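PRD-containing transcription regulator (Lactobacillus casei, PDB 3NUF) probably regulates transcription through its PRD, a helical regulatory domain that in related proteins responds to phosphorylation by the sugar phosphotransferase system. Local coordinates at residues Leu87-Val93 with Tyr106-Phe112. Sequence-based numbering, arbitrary orientation.
With EDO (1,2-ethanediol), chain G.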
loop_
_atom_site.group_PDB
_atom_site.type_symbol
_atom_site.label_atom_id
_atom_site.label_comp_id
_atom_site.label_asym_id
_atom_site.label_seq_id
_atom_site.Cartn_x
_atom_site.Cartn_y
_atom_site.Cartn_z
ATOM N N LEU A 87 -10.132 4.853 0.684
ATOM C CA LEU A 87 -9.405 6.127 0.832
ATOM C C LEU A 87 -8.860 6.251 2.230
ATOM O O LEU A 87 -7.717 6.698 2.438
ATOM C CB LEU A 87 -10.289 7.305 0.437
ATOM C CG LEU A 87 -10.557 7.474 -1.025
ATOM C CD1 LEU A 87 -11.830 8.394 -1.218
ATOM C CD2 LEU A 87 -9.337 8.044 -1.707
ATOM N N ASP A 88 -9.646 5.876 3.236
ATOM C CA ASP A 88 -9.210 6.000 4.637
ATOM C C ASP A 88 -8.058 5.019 4.932
ATOM O O ASP A 88 -7.105 5.370 5.637
ATOM C CB ASP A 88 -10.361 5.722 5.604
ATOM C CG ASP A 88 -11.430 6.819 5.609
ATOM O OD1 ASP A 88 -11.243 7.905 5.014
ATOM O OD2 ASP A 88 -12.495 6.546 6.253
ATOM N N LEU A 89 -8.145 3.787 4.440
ATOM C CA LEU A 89 -7.048 2.842 4.635
ATOM C C LEU A 89 -5.795 3.381 3.954
ATOM O O LEU A 89 -4.687 3.315 4.525
ATOM C CB LEU A 89 -7.423 1.448 4.122
ATOM C CG LEU A 89 -8.480 0.708 4.898
ATOM C CD1 LEU A 89 -9.016 -0.474 4.104
ATOM C CD2 LEU A 89 -7.851 0.232 6.217
ATOM N N ALA A 90 -5.920 3.880 2.725
ATOM C CA ALA A 90 -4.767 4.436 2.028
ATOM C C ALA A 90 -4.170 5.607 2.790
ATOM O O ALA A 90 -2.933 5.704 2.908
ATOM C CB ALA A 90 -5.151 4.848 0.627
ATOM N N ASP A 91 -5.016 6.505 3.310
ATOM C CA ASP A 91 -4.506 7.618 4.100
ATOM C C ASP A 91 -3.726 7.120 5.319
ATOM O O ASP A 91 -2.665 7.654 5.638
ATOM C CB ASP A 91 -5.679 8.507 4.552
ATOM C CG ASP A 91 -5.225 9.718 5.307
ATOM O OD1 ASP A 91 -4.799 10.662 4.668
ATOM O OD2 ASP A 91 -5.292 9.735 6.531
ATOM N N GLN A 92 -4.235 6.099 5.985
ATOM C CA GLN A 92 -3.543 5.558 7.152
ATOM C C GLN A 92 -2.176 5.039 6.746
ATOM O O GLN A 92 -1.182 5.257 7.460
ATOM C CB GLN A 92 -4.354 4.431 7.773
ATOM C CG GLN A 92 -3.725 3.915 9.032
ATOM C CD GLN A 92 -4.628 3.017 9.850
ATOM O OE1 GLN A 92 -5.828 2.925 9.617
ATOM N NE2 GLN A 92 -4.032 2.358 10.838
ATOM N N VAL A 93 -2.076 4.351 5.618
ATOM C CA VAL A 93 -0.776 3.825 5.172
ATOM C C VAL A 93 0.219 4.920 4.851
ATOM O O VAL A 93 1.374 4.904 5.290
ATOM C CB VAL A 93 -0.929 2.918 3.972
ATOM C CG1 VAL A 93 0.464 2.434 3.394
ATOM C CG2 VAL A 93 -1.735 1.681 4.313
ATOM N N TYR A 106 -4.414 8.680 -3.071
ATOM C CA TYR A 106 -5.349 8.395 -4.185
ATOM C C TYR A 106 -4.976 7.183 -4.991
ATOM O O TYR A 106 -5.754 6.221 -5.123
ATOM C CB TYR A 106 -5.542 9.661 -5.025
ATOM C CG TYR A 106 -6.124 10.826 -4.268
ATOM C CD1 TYR A 106 -7.376 10.711 -3.694
ATOM C CD2 TYR A 106 -5.426 12.028 -4.099
ATOM C CE1 TYR A 106 -7.891 11.757 -2.984
ATOM C CE2 TYR A 106 -5.936 13.061 -3.386
ATOM C CZ TYR A 106 -7.158 12.934 -2.808
ATOM O OH TYR A 106 -7.688 13.961 -2.061
ATOM N N VAL A 107 -3.770 7.151 -5.507
ATOM C CA VAL A 107 -3.348 5.988 -6.308
ATOM C C VAL A 107 -3.348 4.734 -5.421
ATOM O O VAL A 107 -3.784 3.661 -5.853
ATOM C CB VAL A 107 -2.015 6.216 -6.978
ATOM C CG1 VAL A 107 -1.390 4.922 -7.520
ATOM C CG2 VAL A 107 -2.200 7.221 -8.108
ATOM N N LEU A 108 -2.888 4.847 -4.174
ATOM C CA LEU A 108 -2.893 3.677 -3.277
ATOM C C LEU A 108 -4.303 3.164 -3.023
ATOM O O LEU A 108 -4.524 1.944 -2.986
ATOM C CB LEU A 108 -2.175 3.985 -1.973
ATOM C CG LEU A 108 -2.195 2.847 -0.935
ATOM C CD1 LEU A 108 -1.526 1.579 -1.449
ATOM C CD2 LEU A 108 -1.542 3.305 0.372
ATOM N N SER A 109 -5.295 4.041 -2.938
ATOM C CA SER A 109 -6.668 3.600 -2.693
ATOM C C SER A 109 -7.196 2.633 -3.735
ATOM O O SER A 109 -8.024 1.773 -3.396
ATOM C CB SER A 109 -7.586 4.817 -2.519
ATOM O OG SER A 109 -7.928 5.410 -3.746
ATOM N N ILE A 110 -6.731 2.753 -4.955
ATOM C CA ILE A 110 -7.218 1.849 -6.005
ATOM C C ILE A 110 -6.824 0.405 -5.739
ATOM O O ILE A 110 -7.571 -0.504 -6.105
ATOM C CB ILE A 110 -6.702 2.330 -7.375
ATOM C CG1 ILE A 110 -7.131 3.760 -7.656
ATOM C CG2 ILE A 110 -7.142 1.404 -8.540
ATOM C CD1 ILE A 110 -8.595 4.059 -7.487
ATOM N N HIS A 111 -5.702 0.157 -5.101
ATOM C CA HIS A 111 -5.300 -1.189 -4.757
ATOM C C HIS A 111 -6.301 -1.780 -3.787
ATOM O O HIS A 111 -6.690 -2.915 -3.914
ATOM C CB HIS A 111 -3.904 -1.176 -4.193
ATOM C CG HIS A 111 -2.863 -0.780 -5.170
ATOM N ND1 HIS A 111 -1.998 -1.680 -5.740
ATOM C CD2 HIS A 111 -2.487 0.443 -5.622
ATOM C CE1 HIS A 111 -1.183 -1.035 -6.559
ATOM N NE2 HIS A 111 -1.455 0.255 -6.518
ATOM N N PHE A 112 -6.697 -1.039 -2.763
ATOM C CA PHE A 112 -7.690 -1.506 -1.807
ATOM C C PHE A 112 -9.040 -1.667 -2.507
ATOM O O PHE A 112 -9.777 -2.612 -2.200
ATOM C CB PHE A 112 -7.844 -0.523 -0.635
ATOM C CG PHE A 112 -6.686 -0.474 0.284
ATOM C CD1 PHE A 112 -6.457 -1.489 1.176
ATOM C CD2 PHE A 112 -5.844 0.609 0.331
ATOM C CE1 PHE A 112 -5.371 -1.449 2.053
ATOM C CE2 PHE A 112 -4.754 0.660 1.190
ATOM C CZ PHE A 112 -4.470 -0.359 2.007
HETATM C C1 EDO G . -0.617 2.403 12.579
HETATM O O1 EDO G . -1.727 2.092 11.733
HETATM C C2 EDO G . -0.453 3.898 12.587
HETATM O O2 EDO G . 0.876 4.233 12.170
#
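Ala90 and Ser109 let two helices of the PRD helical bundle, 84-97 and 104-115, meet closely: their segment axes pass 8.1 Å apart at 123°. The methyl of Ala90 is the small bump of helix 84-97, seated in a hollow made by Leu108, the Ser109 backbone and Phe112; its CB lies 3.7 Å from Ser109 N, directly against the facing backbone. The flat ring of Phe112 lies in the groove between Leu89 and Val93, its CE2 3.8 Å from Ala90 N. Leu89 CB sits over the ring face, a CH-pi contact 3.9 Å from the centroid and 7° off the normal, while Val93 CG2 meets the ring edge. Cutting Phe112 back to an alanine would probably open a gap beneath Leu89 and take away the edge Val93 CG2 rests on. Leu108, its CG anti to the backbone N (chi1 177°), sends CD2 across Val93, 3.7 Å from Val93 CB; Val93 also packs on helix 25-41, Leu108 on helix 48-67. Leu87 CD2 wedges between the Tyr106 ring and Ser109. Small serine suits this spot, where Leu87 CA and Ser109 CA are 5.1 Å apart: Ser109 OG donates within its own helix to a lone pair of Tyr106 O, 2.7 Å away, in the carbonyl plane.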